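Local coordinates for protein YcaO (Methanopyrus kandleri, PDB 6CIB) that binds ADP and magnesium as a YcaO-family enzyme and probably uses ATP to activate peptide backbone amides for thioamidation, at residues Glu226-Met231 with Glu283-Leu288; Val219-Glu224 with Leu250-Gly255; Glu319-Val324 with Gly330-Val335; Gly43-Glu48 with Glu191-Ser196. One frame throughout, in Å; residues are numbered along the deposited sequence.

Interaction 1: Glu226-Met231 with Glu283-Leu288; sequences ERVEEM and ERLKRL
Leu285, on the helix 282-288, reaches into the loop of the beta-hairpin formed by strands 217-224 and 233-238, where Val228 and Met231 receive it; the contact joins this loop to a short surface helix, away from the nucleotide site. The apolar part centres on one methyl group. Leu285 CD2 lies 3.7 Å from Val228 CG2 and 3.9 Å from Met231 CB, and the Val228 and Leu285 side chains cross at about a right angle. Turning CG away from the backbone N (chi1 -169°) lets Leu285 extend from the helix toward the loop. Met231, present as selenomethionine, bends at its third torsion (72°). Phe293 of the following helix touches both Met231 and Lys286.

The charged groups pair mainly within the loop or with its surroundings. Arg227 makes long ion pairs with two carboxylates: Glu229 OE1 stands over the centre of the guanidinium face, an interaction of charges alone, whereas Glu230 OE1 lies distantly beside NE and is salt-bridged to Arg260. Lys286 leads its amine away from the apolar patch to Glu224, with Glu283 as a more distant partner. Backbone bonds fold the loop on itself, Glu230 N to Arg227 O and Met231 N to Val228 O. Across the segments, the Met231 and Lys286 side chains cross at about a right angle, Met231 CE ending 4.0 Å from Lys286 CG.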
loop_
_atom_site.group_PDB
_atom_site.type_symbol
_atom_site.label_atom_id
_atom_site.label_comp_id
_atom_site.label_asym_id
_atom_site.label_seq_id
_atom_site.Cartn_x
_atom_site.Cartn_y
_atom_site.Cartn_z
ATOM N N GLU A 226 17.477 -13.865 -14.256
ATOM C CA GLU A 226 18.193 -15.143 -14.220
ATOM C C GLU A 226 18.368 -15.693 -12.805
ATOM O O GLU A 226 18.542 -16.897 -12.624
ATOM C CB GLU A 226 19.510 -15.096 -15.015
ATOM C CG GLU A 226 20.597 -14.177 -14.479
ATOM C CD GLU A 226 21.855 -14.178 -15.343
ATOM O OE1 GLU A 226 22.046 -15.115 -16.156
ATOM O OE2 GLU A 226 22.665 -13.231 -15.210
ATOM N N ARG A 227 18.300 -14.809 -11.813
ATOM C CA ARG A 227 18.177 -15.203 -10.408
ATOM C C ARG A 227 16.714 -15.098 -9.982
ATOM O O ARG A 227 16.053 -14.076 -10.231
ATOM C CB ARG A 227 19.054 -14.327 -9.510
ATOM C CG ARG A 227 20.556 -14.521 -9.692
ATOM C CD ARG A 227 21.379 -13.493 -8.920
ATOM N NE ARG A 227 20.888 -13.257 -7.556
ATOM C CZ ARG A 227 21.116 -14.043 -6.501
ATOM N NH1 ARG A 227 21.845 -15.152 -6.609
ATOM N NH2 ARG A 227 20.608 -13.713 -5.321
ATOM N N VAL A 228 16.225 -16.157 -9.338
ATOM C CA VAL A 228 14.807 -16.305 -8.991
ATOM C C VAL A 228 14.305 -15.305 -7.922
ATOM O O VAL A 228 13.174 -14.830 -7.997
ATOM C CB VAL A 228 14.470 -17.789 -8.637
ATOM C CG1 VAL A 228 15.009 -18.197 -7.265
ATOM C CG2 VAL A 228 12.978 -18.052 -8.732
ATOM N N GLU A 229 15.156 -14.984 -6.950
ATOM C CA GLU A 229 14.839 -14.029 -5.883
ATOM C C GLU A 229 14.676 -12.597 -6.405
ATOM O O GLU A 229 14.078 -11.755 -5.732
ATOM C CB GLU A 229 15.879 -14.080 -4.747
ATOM C CG GLU A 229 17.325 -14.306 -5.174
ATOM C CD GLU A 229 17.634 -15.763 -5.518
ATOM O OE1 GLU A 229 18.038 -16.014 -6.675
ATOM O OE2 GLU A 229 17.462 -16.658 -4.652
ATOM N N GLU A 230 15.186 -12.358 -7.615
ATOM C CA GLU A 230 15.072 -11.077 -8.312
ATOM C C GLU A 230 13.856 -10.993 -9.239
ATOM O O GLU A 230 13.692 -10.020 -9.989
ATOM C CB GLU A 230 16.377 -10.762 -9.043
ATOM C CG GLU A 230 17.520 -10.577 -8.054
ATOM C CD GLU A 230 18.670 -9.761 -8.588
ATOM O OE1 GLU A 230 19.643 -9.594 -7.828
ATOM O OE2 GLU A 230 18.611 -9.293 -9.742
HETATM N N MSE A 231 13.006 -12.017 -9.168
HETATM C CA MSE A 231 11.720 -12.018 -9.861
HETATM C C MSE A 231 10.718 -11.578 -8.840
HETATM O O MSE A 231 10.232 -12.372 -8.028
HETATM C CB MSE A 231 11.391 -13.376 -10.477
HETATM C CG MSE A 231 12.231 -13.530 -11.736
HETATM SE SE MSE A 231 11.890 -15.297 -12.536
HETATM C CE MSE A 231 10.074 -14.974 -13.212
ATOM N N GLU A 283 12.280 -20.316 -14.746
ATOM C CA GLU A 283 11.296 -20.745 -15.749
ATOM C C GLU A 283 10.065 -21.430 -15.136
ATOM O O GLU A 283 8.949 -21.275 -15.651
ATOM C CB GLU A 283 11.941 -21.603 -16.846
ATOM C CG GLU A 283 11.220 -21.559 -18.197
ATOM C CD GLU A 283 11.140 -20.170 -18.832
ATOM O OE1 GLU A 283 12.184 -19.493 -18.967
ATOM O OE2 GLU A 283 10.021 -19.755 -19.211
ATOM N N ARG A 284 10.262 -22.163 -14.040
ATOM C CA ARG A 284 9.124 -22.726 -13.308
ATOM C C ARG A 284 8.299 -21.660 -12.573
ATOM O O ARG A 284 7.068 -21.760 -12.519
ATOM C CB ARG A 284 9.520 -23.864 -12.355
ATOM C CG ARG A 284 8.339 -24.343 -11.518
ATOM C CD ARG A 284 8.123 -25.837 -11.547
ATOM N NE ARG A 284 7.475 -26.329 -12.768
ATOM C CZ ARG A 284 6.279 -26.925 -12.826
ATOM N NH1 ARG A 284 5.546 -27.123 -11.733
ATOM N NH2 ARG A 284 5.811 -27.331 -13.997
ATOM N N LEU A 285 8.970 -20.656 -12.007
ATOM C CA LEU A 285 8.246 -19.533 -11.399
ATOM C C LEU A 285 7.324 -18.880 -12.427
ATOM O O LEU A 285 6.149 -18.651 -12.135
ATOM C CB LEU A 285 9.187 -18.525 -10.722
ATOM C CG LEU A 285 8.525 -17.445 -9.840
ATOM C CD1 LEU A 285 7.564 -18.011 -8.799
ATOM C CD2 LEU A 285 9.575 -16.551 -9.191
ATOM N N LYS A 286 7.856 -18.638 -13.629
ATOM C CA LYS A 286 7.081 -18.160 -14.785
ATOM C C LYS A 286 5.843 -19.012 -15.066
ATOM O O LYS A 286 4.751 -18.469 -15.247
ATOM C CB LYS A 286 7.949 -18.133 -16.052
ATOM C CG LYS A 286 8.585 -16.799 -16.383
ATOM C CD LYS A 286 9.223 -16.816 -17.767
ATOM C CE LYS A 286 8.212 -16.564 -18.878
ATOM N NZ LYS A 286 8.875 -16.029 -20.100
ATOM N N ARG A 287 6.030 -20.335 -15.110
ATOM C CA ARG A 287 4.945 -21.286 -15.385
ATOM C C ARG A 287 3.872 -21.332 -14.305
ATOM O O ARG A 287 2.688 -21.468 -14.620
ATOM C CB ARG A 287 5.493 -22.693 -15.646
ATOM C CG ARG A 287 5.809 -22.929 -17.109
ATOM C CD ARG A 287 6.289 -24.344 -17.385
ATOM N NE ARG A 287 6.606 -24.483 -18.804
ATOM C CZ ARG A 287 7.797 -24.236 -19.351
ATOM N NH1 ARG A 287 8.829 -23.853 -18.604
ATOM N NH2 ARG A 287 7.959 -24.381 -20.659
ATOM N N LEU A 288 4.291 -21.221 -13.043
ATOM C CA LEU A 288 3.359 -21.114 -11.917
ATOM C C LEU A 288 2.602 -19.779 -11.907
ATOM O O LEU A 288 1.526 -19.676 -11.307
ATOM C CB LEU A 288 4.081 -21.349 -10.581
ATOM C CG LEU A 288 4.682 -22.735 -10.289
ATOM C CD1 LEU A 288 5.484 -22.691 -8.993
ATOM C CD2 LEU A 288 3.630 -23.840 -10.237
#

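Interaction 2: Val219-Glu224 with Leu250-Gly255; sequences VGAVTE and LEVAQG
Ala221 and Thr223, two residues apart on strand 217-224, both face Val252 of helix 241-260, and each meets a different branch of that valine. Ala221 CB lies 3.7 Å from Val252 CG2, and the Ala221 carbonyl O is also near this methyl, at 3.9 Å. Val222, between the two, points to the other side of the sheet. Thr223 then makes the closer approach, CG2 to Val252 CG1 at 3.5 Å, the two side chains reaching toward each other tip to tip.

With chi1 at 65°, Thr223 directs its methyl to the helix while OG1 sits between the backbone N and the carbonyl carbon. That hydroxyl is hydrogen-bonded to Val232 N and Glu230 O, so the threonine presents carbon to the helix and uses its oxygen to tie the strand to the end of the loop that leads into strand 233-238. On the helix, Val252 has CG1 anti to its backbone N (chi1 167°), which spreads its two methyls over the two strand positions. The strand is hydrogen-bonded on both edges, Ala221 to Gly234 and Val222 to Glu205. This is a buried two-layer alpha-beta packing, one helix on one face of an antiparallel sheet, through alanine, threonine and valine.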
loop_
_atom_site.group_PDB
_atom_site.type_symbol
_atom_site.label_atom_id
_atom_site.label_comp_id
_atom_site.label_asym_id
_atom_site.label_seq_id
_atom_site.Cartn_x
_atom_site.Cartn_y
_atom_site.Cartn_z
ATOM N N VAL A 219 -1.894 -0.581 -11.345
ATOM C CA VAL A 219 -0.839 -1.071 -12.238
ATOM C C VAL A 219 0.033 -2.084 -11.496
ATOM O O VAL A 219 0.382 -1.881 -10.336
ATOM C CB VAL A 219 0.017 0.095 -12.819
ATOM C CG1 VAL A 219 1.230 -0.398 -13.606
ATOM C CG2 VAL A 219 -0.827 0.989 -13.713
ATOM N N GLY A 220 0.360 -3.176 -12.178
ATOM C CA GLY A 220 1.322 -4.153 -11.694
ATOM C C GLY A 220 2.551 -4.174 -12.576
ATOM O O GLY A 220 2.456 -3.983 -13.792
ATOM N N ALA A 221 3.707 -4.376 -11.949
ATOM C CA ALA A 221 4.969 -4.590 -12.648
ATOM C C ALA A 221 5.548 -5.923 -12.206
ATOM O O ALA A 221 5.598 -6.214 -11.010
ATOM C CB ALA A 221 5.952 -3.463 -12.370
ATOM N N VAL A 222 5.961 -6.736 -13.176
ATOM C CA VAL A 222 6.568 -8.038 -12.888
ATOM C C VAL A 222 7.930 -8.150 -13.565
ATOM O O VAL A 222 8.127 -7.640 -14.673
ATOM C CB VAL A 222 5.655 -9.255 -13.252
ATOM C CG1 VAL A 222 4.479 -9.352 -12.296
ATOM C CG2 VAL A 222 5.166 -9.198 -14.696
ATOM N N THR A 223 8.866 -8.800 -12.878
ATOM C CA THR A 223 10.199 -9.002 -13.424
ATOM C C THR A 223 10.477 -10.454 -13.793
ATOM O O THR A 223 9.965 -11.389 -13.171
ATOM C CB THR A 223 11.325 -8.474 -12.504
ATOM O OG1 THR A 223 11.355 -9.223 -11.285
ATOM C CG2 THR A 223 11.131 -6.988 -12.198
ATOM N N GLU A 224 11.275 -10.607 -14.842
ATOM C CA GLU A 224 11.924 -11.857 -15.181
ATOM C C GLU A 224 13.411 -11.619 -14.974
ATOM O O GLU A 224 13.932 -10.572 -15.352
ATOM C CB GLU A 224 11.617 -12.214 -16.632
ATOM C CG GLU A 224 11.873 -13.666 -16.999
ATOM C CD GLU A 224 11.453 -14.002 -18.423
ATOM O OE1 GLU A 224 10.444 -13.445 -18.914
ATOM O OE2 GLU A 224 12.138 -14.840 -19.046
ATOM N N LEU A 250 8.701 1.709 -8.721
ATOM C CA LEU A 250 9.409 1.991 -7.465
ATOM C C LEU A 250 9.372 0.810 -6.480
ATOM O O LEU A 250 10.350 0.556 -5.785
ATOM C CB LEU A 250 8.867 3.265 -6.800
ATOM C CG LEU A 250 9.114 4.606 -7.509
ATOM C CD1 LEU A 250 8.413 5.724 -6.759
ATOM C CD2 LEU A 250 10.587 4.947 -7.663
ATOM N N GLU A 251 8.244 0.100 -6.443
ATOM C CA GLU A 251 8.110 -1.098 -5.623
ATOM C C GLU A 251 9.012 -2.233 -6.102
ATOM O O GLU A 251 9.602 -2.926 -5.284
ATOM C CB GLU A 251 6.650 -1.543 -5.506
ATOM C CG GLU A 251 6.041 -1.247 -4.138
ATOM C CD GLU A 251 4.602 -1.716 -3.997
ATOM O OE1 GLU A 251 4.251 -2.796 -4.528
ATOM O OE2 GLU A 251 3.808 -0.994 -3.350
ATOM N N VAL A 252 9.142 -2.384 -7.423
ATOM C CA VAL A 252 10.110 -3.322 -8.016
ATOM C C VAL A 252 11.540 -2.998 -7.554
ATOM O O VAL A 252 12.238 -3.877 -7.053
ATOM C CB VAL A 252 9.996 -3.353 -9.554
ATOM C CG1 VAL A 252 11.183 -4.066 -10.186
ATOM C CG2 VAL A 252 8.698 -4.027 -9.971
ATOM N N ALA A 253 11.954 -1.737 -7.688
ATOM C CA ALA A 253 13.294 -1.325 -7.239
ATOM C C ALA A 253 13.507 -1.642 -5.755
ATOM O O ALA A 253 14.542 -2.181 -5.389
ATOM C CB ALA A 253 13.525 0.156 -7.515
ATOM N N GLN A 254 12.515 -1.313 -4.923
ATOM C CA GLN A 254 12.518 -1.657 -3.507
ATOM C C GLN A 254 12.674 -3.169 -3.283
ATOM O O GLN A 254 13.495 -3.598 -2.454
ATOM C CB GLN A 254 11.242 -1.153 -2.842
ATOM C CG GLN A 254 11.180 -1.366 -1.334
ATOM C CD GLN A 254 10.015 -0.625 -0.709
ATOM O OE1 GLN A 254 10.203 0.372 -0.011
ATOM N NE2 GLN A 254 8.810 -1.078 -0.989
ATOM N N GLY A 255 11.892 -3.952 -4.032
ATOM C CA GLY A 255 11.951 -5.415 -3.988
ATOM C C GLY A 255 13.339 -5.952 -4.303
ATOM O O GLY A 255 13.840 -6.827 -3.596
#

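Interaction 3: Glu319-Val324 with Gly330-Val335; sequences ELVERV and GKVIEV
Val324, near the end of helix 313-325, meets Val332 at the start of strand 332-336, and this pair makes the tight part of the contact. Val332 CG2 lies 3.7 Å from Val324 CG1 and 4.0 Å from Val324 CB, the two side chains crossing at about a right angle. In Val332, CG1 is anti to the backbone N (chi1 178°), while CG2, beside that N, turns to Val324. One helical turn back, Val321 is a looser neighbour: its CG1 is 4.4 Å from Val332 CG1, and its side chain also packs on Leu162 of helix 154-177. Val324 has Val351 of the adjoining strand as a further apolar partner.

Toward the linking turn, hydrocarbon gives way to water. One water lies in donating geometry to Val324 O (2.7 Å) and Gly330 O (2.8 Å); with more acceptors in reach than it has protons, it need not serve both at once. Gly330 adopts a positive phi of 79° as the chain turns back. A helix followed after a short turn by a strand of the antiparallel sheet it packs against is a local alpha-beta unit, here with a valine cluster at the interface.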
loop_
_atom_site.group_PDB
_atom_site.type_symbol
_atom_site.label_atom_id
_atom_site.label_comp_id
_atom_site.label_asym_id
_atom_site.label_seq_id
_atom_site.Cartn_x
_atom_site.Cartn_y
_atom_site.Cartn_z
ATOM N N GLU A 319 -13.704 12.603 -2.916
ATOM C CA GLU A 319 -13.974 11.912 -4.182
ATOM C C GLU A 319 -13.526 10.449 -4.191
ATOM O O GLU A 319 -14.263 9.584 -4.669
ATOM C CB GLU A 319 -13.392 12.686 -5.364
ATOM C CG GLU A 319 -14.162 13.972 -5.664
ATOM C CD GLU A 319 -13.740 14.648 -6.955
ATOM O OE1 GLU A 319 -13.191 13.972 -7.852
ATOM O OE2 GLU A 319 -13.971 15.868 -7.077
ATOM N N LEU A 320 -12.342 10.173 -3.636
ATOM C CA LEU A 320 -11.864 8.794 -3.497
ATOM C C LEU A 320 -12.761 7.960 -2.600
ATOM O O LEU A 320 -13.110 6.841 -2.963
ATOM C CB LEU A 320 -10.401 8.742 -3.035
ATOM C CG LEU A 320 -9.364 9.152 -4.088
ATOM C CD1 LEU A 320 -7.981 9.251 -3.463
ATOM C CD2 LEU A 320 -9.354 8.209 -5.282
ATOM N N VAL A 321 -13.159 8.521 -1.454
ATOM C CA VAL A 321 -14.059 7.838 -0.503
ATOM C C VAL A 321 -15.409 7.500 -1.170
ATOM O O VAL A 321 -15.914 6.372 -1.048
ATOM C CB VAL A 321 -14.258 8.664 0.793
ATOM C CG1 VAL A 321 -15.420 8.134 1.629
ATOM C CG2 VAL A 321 -12.983 8.670 1.631
ATOM N N GLU A 322 -15.960 8.475 -1.888
ATOM C CA GLU A 322 -17.226 8.310 -2.607
ATOM C C GLU A 322 -17.173 7.133 -3.591
ATOM O O GLU A 322 -18.062 6.275 -3.575
ATOM C CB GLU A 322 -17.604 9.611 -3.322
ATOM C CG GLU A 322 -18.142 10.696 -2.389
ATOM C CD GLU A 322 -18.439 12.015 -3.095
ATOM O OE1 GLU A 322 -17.918 12.243 -4.210
ATOM O OE2 GLU A 322 -19.190 12.837 -2.526
ATOM N N ARG A 323 -16.106 7.080 -4.396
ATOM C CA ARG A 323 -15.920 6.030 -5.406
ATOM C C ARG A 323 -15.773 4.637 -4.806
ATOM O O ARG A 323 -16.333 3.678 -5.330
ATOM C CB ARG A 323 -14.744 6.345 -6.341
ATOM C CG ARG A 323 -14.883 7.640 -7.141
ATOM C CD ARG A 323 -15.858 7.538 -8.306
ATOM N NE ARG A 323 -15.963 8.807 -9.030
ATOM C CZ ARG A 323 -16.440 8.948 -10.269
ATOM N NH1 ARG A 323 -16.868 7.895 -10.969
ATOM N NH2 ARG A 323 -16.485 10.156 -10.819
ATOM N N VAL A 324 -15.040 4.538 -3.697
ATOM C CA VAL A 324 -14.925 3.276 -2.960
ATOM C C VAL A 324 -16.255 2.878 -2.304
ATOM O O VAL A 324 -16.631 1.701 -2.340
ATOM C CB VAL A 324 -13.763 3.278 -1.933
ATOM C CG1 VAL A 324 -13.643 1.915 -1.264
ATOM C CG2 VAL A 324 -12.443 3.612 -2.617
ATOM N N GLY A 330 -18.452 -2.757 0.583
ATOM C CA GLY A 330 -18.790 -2.532 1.991
ATOM C C GLY A 330 -18.449 -1.132 2.472
ATOM O O GLY A 330 -18.395 -0.179 1.674
ATOM N N LYS A 331 -18.222 -1.018 3.781
ATOM C CA LYS A 331 -18.012 0.275 4.456
ATOM C C LYS A 331 -16.566 0.752 4.367
ATOM O O LYS A 331 -15.643 -0.069 4.400
ATOM C CB LYS A 331 -18.414 0.182 5.932
ATOM C CG LYS A 331 -19.880 -0.125 6.173
ATOM C CD LYS A 331 -20.118 -0.396 7.649
ATOM C CE LYS A 331 -21.575 -0.729 7.905
ATOM N NZ LYS A 331 -21.856 -0.633 9.363
ATOM N N VAL A 332 -16.387 2.070 4.272
ATOM C CA VAL A 332 -15.058 2.709 4.286
ATOM C C VAL A 332 -14.845 3.277 5.683
ATOM O O VAL A 332 -15.498 4.261 6.067
ATOM C CB VAL A 332 -14.930 3.828 3.216
ATOM C CG1 VAL A 332 -13.558 4.510 3.279
ATOM C CG2 VAL A 332 -15.172 3.267 1.822
ATOM N N ILE A 333 -13.962 2.637 6.448
ATOM C CA ILE A 333 -13.705 3.021 7.844
ATOM C C ILE A 333 -12.283 3.569 8.019
ATOM O O ILE A 333 -11.325 2.998 7.494
ATOM C CB ILE A 333 -13.968 1.844 8.814
ATOM C CG1 ILE A 333 -15.422 1.333 8.673
ATOM C CG2 ILE A 333 -13.665 2.243 10.256
ATOM C CD1 ILE A 333 -15.700 -0.019 9.314
ATOM N N GLU A 334 -12.171 4.681 8.747
ATOM C CA GLU A 334 -10.895 5.264 9.154
ATOM C C GLU A 334 -10.729 5.169 10.682
ATOM O O GLU A 334 -11.643 5.528 11.440
ATOM C CB GLU A 334 -10.816 6.726 8.706
ATOM C CG GLU A 334 -9.637 7.513 9.273
ATOM C CD GLU A 334 -9.788 9.023 9.155
ATOM O OE1 GLU A 334 -10.789 9.509 8.586
ATOM O OE2 GLU A 334 -8.889 9.740 9.638
ATOM N N VAL A 335 -9.567 4.679 11.113
ATOM C CA VAL A 335 -9.196 4.666 12.528
ATOM C C VAL A 335 -7.954 5.531 12.724
ATOM O O VAL A 335 -6.921 5.305 12.092
ATOM C CB VAL A 335 -8.943 3.224 13.052
ATOM C CG1 VAL A 335 -8.514 3.233 14.517
ATOM C CG2 VAL A 335 -10.174 2.344 12.864
HETATM O O HOH W 1 -18.166 -0.139 -1.129
#

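Interaction 4: Gly43-Glu48 with Glu191-Ser196; sequences GPIPVE and EELRRS
Pro44 and Ile45, where the chain enters strand 45-54, rest on Leu193 and Ser196 of helix 188-198. Apolar contact is concentrated on one leucine methyl: Leu193 CD1 lies 3.5 Å from Ile45 CD1 and 3.8 Å from Pro44 CG. The isoleucine and leucine side chains cross at about a right angle, whereas the proline ring meets the leucine obliquely. Leu193 leaves the helix with CG opposite its backbone N (chi1 174°), and although its first bond does not aim at the strand, its end swings close to it. Ile45 behaves likewise, its CD1 doing the touching.

The CD and CG carbons of Pro44 also meet a polar group. Ser196 OG sits 3.4 Å from Pro44 CD and 3.6 Å from Pro44 CG, in van der Waals contact.

Ionic interactions belong to the helix itself. Arg194 grips Glu191 side-on: NE donates to OE1 at 3.0 Å, nearly straight at 174°, and NH1 donates to OE2 at 2.8 Å. Both oxygens lie in or close to the guanidinium plane. Arg195 NE adds a second, more bent bond to Glu191 OE2 (143°). OE1 is met from above the carboxylate plane, while OE2 takes Arg194 NH1 on its syn side and Arg195 NE on its anti side; the pairing would be expected to favour the charged carboxylate.

Ile45 also packs on Leu250 and Ala253 of helix 241-260 and lies about 5 Å, side chain to side chain, from the ADP-binding Lys64. The arrangement is the turn of the beta-hairpin 34-42/45-54 packed on helix 188-198, at the periphery of the nucleotide-binding region.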
loop_
_atom_site.group_PDB
_atom_site.type_symbol
_atom_site.label_atom_id
_atom_site.label_comp_id
_atom_site.label_asym_id
_atom_site.label_seq_id
_atom_site.Cartn_x
_atom_site.Cartn_y
_atom_site.Cartn_z
ATOM N N GLY A 43 19.310 0.621 -10.252
ATOM C CA GLY A 43 19.397 1.412 -11.487
ATOM C C GLY A 43 19.390 2.876 -11.089
ATOM O O GLY A 43 20.234 3.288 -10.287
ATOM N N PRO A 44 18.400 3.651 -11.577
ATOM C CA PRO A 44 18.323 5.067 -11.207
ATOM C C PRO A 44 17.545 5.348 -9.912
ATOM O O PRO A 44 17.456 6.514 -9.519
ATOM C CB PRO A 44 17.578 5.677 -12.394
ATOM C CG PRO A 44 16.619 4.601 -12.796
ATOM C CD PRO A 44 17.318 3.285 -12.522
ATOM N N ILE A 45 16.986 4.314 -9.266
ATOM C CA ILE A 45 16.063 4.513 -8.135
ATOM C C ILE A 45 16.739 4.402 -6.762
ATOM O O ILE A 45 17.254 3.335 -6.404
ATOM C CB ILE A 45 14.821 3.566 -8.186
ATOM C CG1 ILE A 45 14.016 3.756 -9.492
ATOM C CG2 ILE A 45 13.937 3.749 -6.945
ATOM C CD1 ILE A 45 13.594 5.192 -9.794
ATOM N N PRO A 46 16.711 5.503 -5.983
ATOM C CA PRO A 46 17.167 5.488 -4.595
ATOM C C PRO A 46 16.242 4.644 -3.727
ATOM O O PRO A 46 15.011 4.819 -3.770
ATOM C CB PRO A 46 17.069 6.963 -4.160
ATOM C CG PRO A 46 16.909 7.747 -5.405
ATOM C CD PRO A 46 16.261 6.839 -6.400
ATOM N N VAL A 47 16.840 3.730 -2.966
ATOM C CA VAL A 47 16.113 2.904 -1.998
ATOM C C VAL A 47 16.787 3.079 -0.630
ATOM O O VAL A 47 18.013 3.157 -0.539
ATOM C CB VAL A 47 16.065 1.400 -2.411
ATOM C CG1 VAL A 47 15.330 0.559 -1.358
ATOM C CG2 VAL A 47 15.392 1.228 -3.769
ATOM N N GLU A 48 15.974 3.141 0.422
ATOM C CA GLU A 48 16.454 3.358 1.782
ATOM C C GLU A 48 16.024 2.213 2.687
ATOM O O GLU A 48 14.874 1.763 2.630
ATOM C CB GLU A 48 15.915 4.683 2.316
ATOM C CG GLU A 48 16.548 5.913 1.678
ATOM C CD GLU A 48 17.982 6.142 2.136
ATOM O OE1 GLU A 48 18.263 6.009 3.342
ATOM O OE2 GLU A 48 18.828 6.468 1.287
ATOM N N GLU A 191 8.537 5.091 -19.629
ATOM C CA GLU A 191 9.154 4.057 -20.467
ATOM C C GLU A 191 10.671 3.972 -20.266
ATOM O O GLU A 191 11.226 2.872 -20.222
ATOM C CB GLU A 191 8.782 4.244 -21.952
ATOM C CG GLU A 191 9.438 3.286 -22.961
ATOM C CD GLU A 191 9.176 1.794 -22.732
ATOM O OE1 GLU A 191 8.232 1.412 -21.995
ATOM O OE2 GLU A 191 9.928 0.980 -23.316
ATOM N N GLU A 192 11.321 5.124 -20.118
ATOM C CA GLU A 192 12.763 5.149 -19.875
ATOM C C GLU A 192 13.130 4.551 -18.511
ATOM O O GLU A 192 14.111 3.801 -18.403
ATOM C CB GLU A 192 13.356 6.556 -20.067
ATOM C CG GLU A 192 14.882 6.586 -20.214
ATOM C CD GLU A 192 15.458 5.406 -21.011
ATOM O OE1 GLU A 192 15.156 5.279 -22.224
ATOM O OE2 GLU A 192 16.220 4.599 -20.418
ATOM N N LEU A 193 12.324 4.863 -17.492
ATOM C CA LEU A 193 12.489 4.251 -16.170
ATOM C C LEU A 193 12.327 2.721 -16.217
ATOM O O LEU A 193 13.176 2.000 -15.689
ATOM C CB LEU A 193 11.544 4.884 -15.138
ATOM C CG LEU A 193 11.458 4.277 -13.725
ATOM C CD1 LEU A 193 12.820 4.137 -13.054
ATOM C CD2 LEU A 193 10.513 5.089 -12.854
ATOM N N ARG A 194 11.250 2.244 -16.845
ATOM C CA ARG A 194 11.030 0.809 -17.041
ATOM C C ARG A 194 12.232 0.134 -17.728
ATOM O O ARG A 194 12.717 -0.893 -17.242
ATOM C CB ARG A 194 9.736 0.545 -17.817
ATOM C CG ARG A 194 9.309 -0.920 -17.830
ATOM C CD ARG A 194 8.365 -1.231 -18.984
ATOM N NE ARG A 194 8.970 -1.016 -20.306
ATOM C CZ ARG A 194 9.839 -1.838 -20.905
ATOM N NH1 ARG A 194 10.317 -1.517 -22.103
ATOM N NH2 ARG A 194 10.255 -2.958 -20.317
ATOM N N ARG A 195 12.710 0.722 -18.831
ATOM C CA ARG A 195 13.911 0.236 -19.542
ATOM C C ARG A 195 15.145 0.253 -18.652
ATOM O O ARG A 195 15.957 -0.678 -18.690
ATOM C CB ARG A 195 14.190 1.078 -20.792
ATOM C CG ARG A 195 13.264 0.804 -21.961
ATOM C CD ARG A 195 13.532 1.782 -23.091
ATOM N NE ARG A 195 12.508 1.693 -24.135
ATOM C CZ ARG A 195 12.516 2.375 -25.279
ATOM N NH1 ARG A 195 13.502 3.222 -25.570
ATOM N NH2 ARG A 195 11.524 2.207 -26.144
ATOM N N SER A 196 15.276 1.314 -17.857
ATOM C CA SER A 196 16.422 1.482 -16.977
ATOM C C SER A 196 16.433 0.422 -15.863
ATOM O O SER A 196 17.485 -0.156 -15.552
ATOM C CB SER A 196 16.456 2.898 -16.409
ATOM O OG SER A 196 17.726 3.177 -15.867
#

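Interactions 2 and 3 are buried helix-on-sheet contacts made mostly by valines, with alanine and threonine in interaction 2, but they lie on opposite sides of the chain's centre and use different antiparallel sheets. Interaction 1 is at the surface, and interaction 4 is partly buried; in both, a leucine methyl meets apolar partners while ion pairs occupy the helix or loop nearby. Interactions 1 and 2 adjoin through strand 217-224 and its following loop, touching through a polar bond and a salt bridge. Helix 241-260 of interaction 2 also packs, by apolar contact, on the strand start of interaction 4. Interaction 3 stands apart and includes a water between its segments.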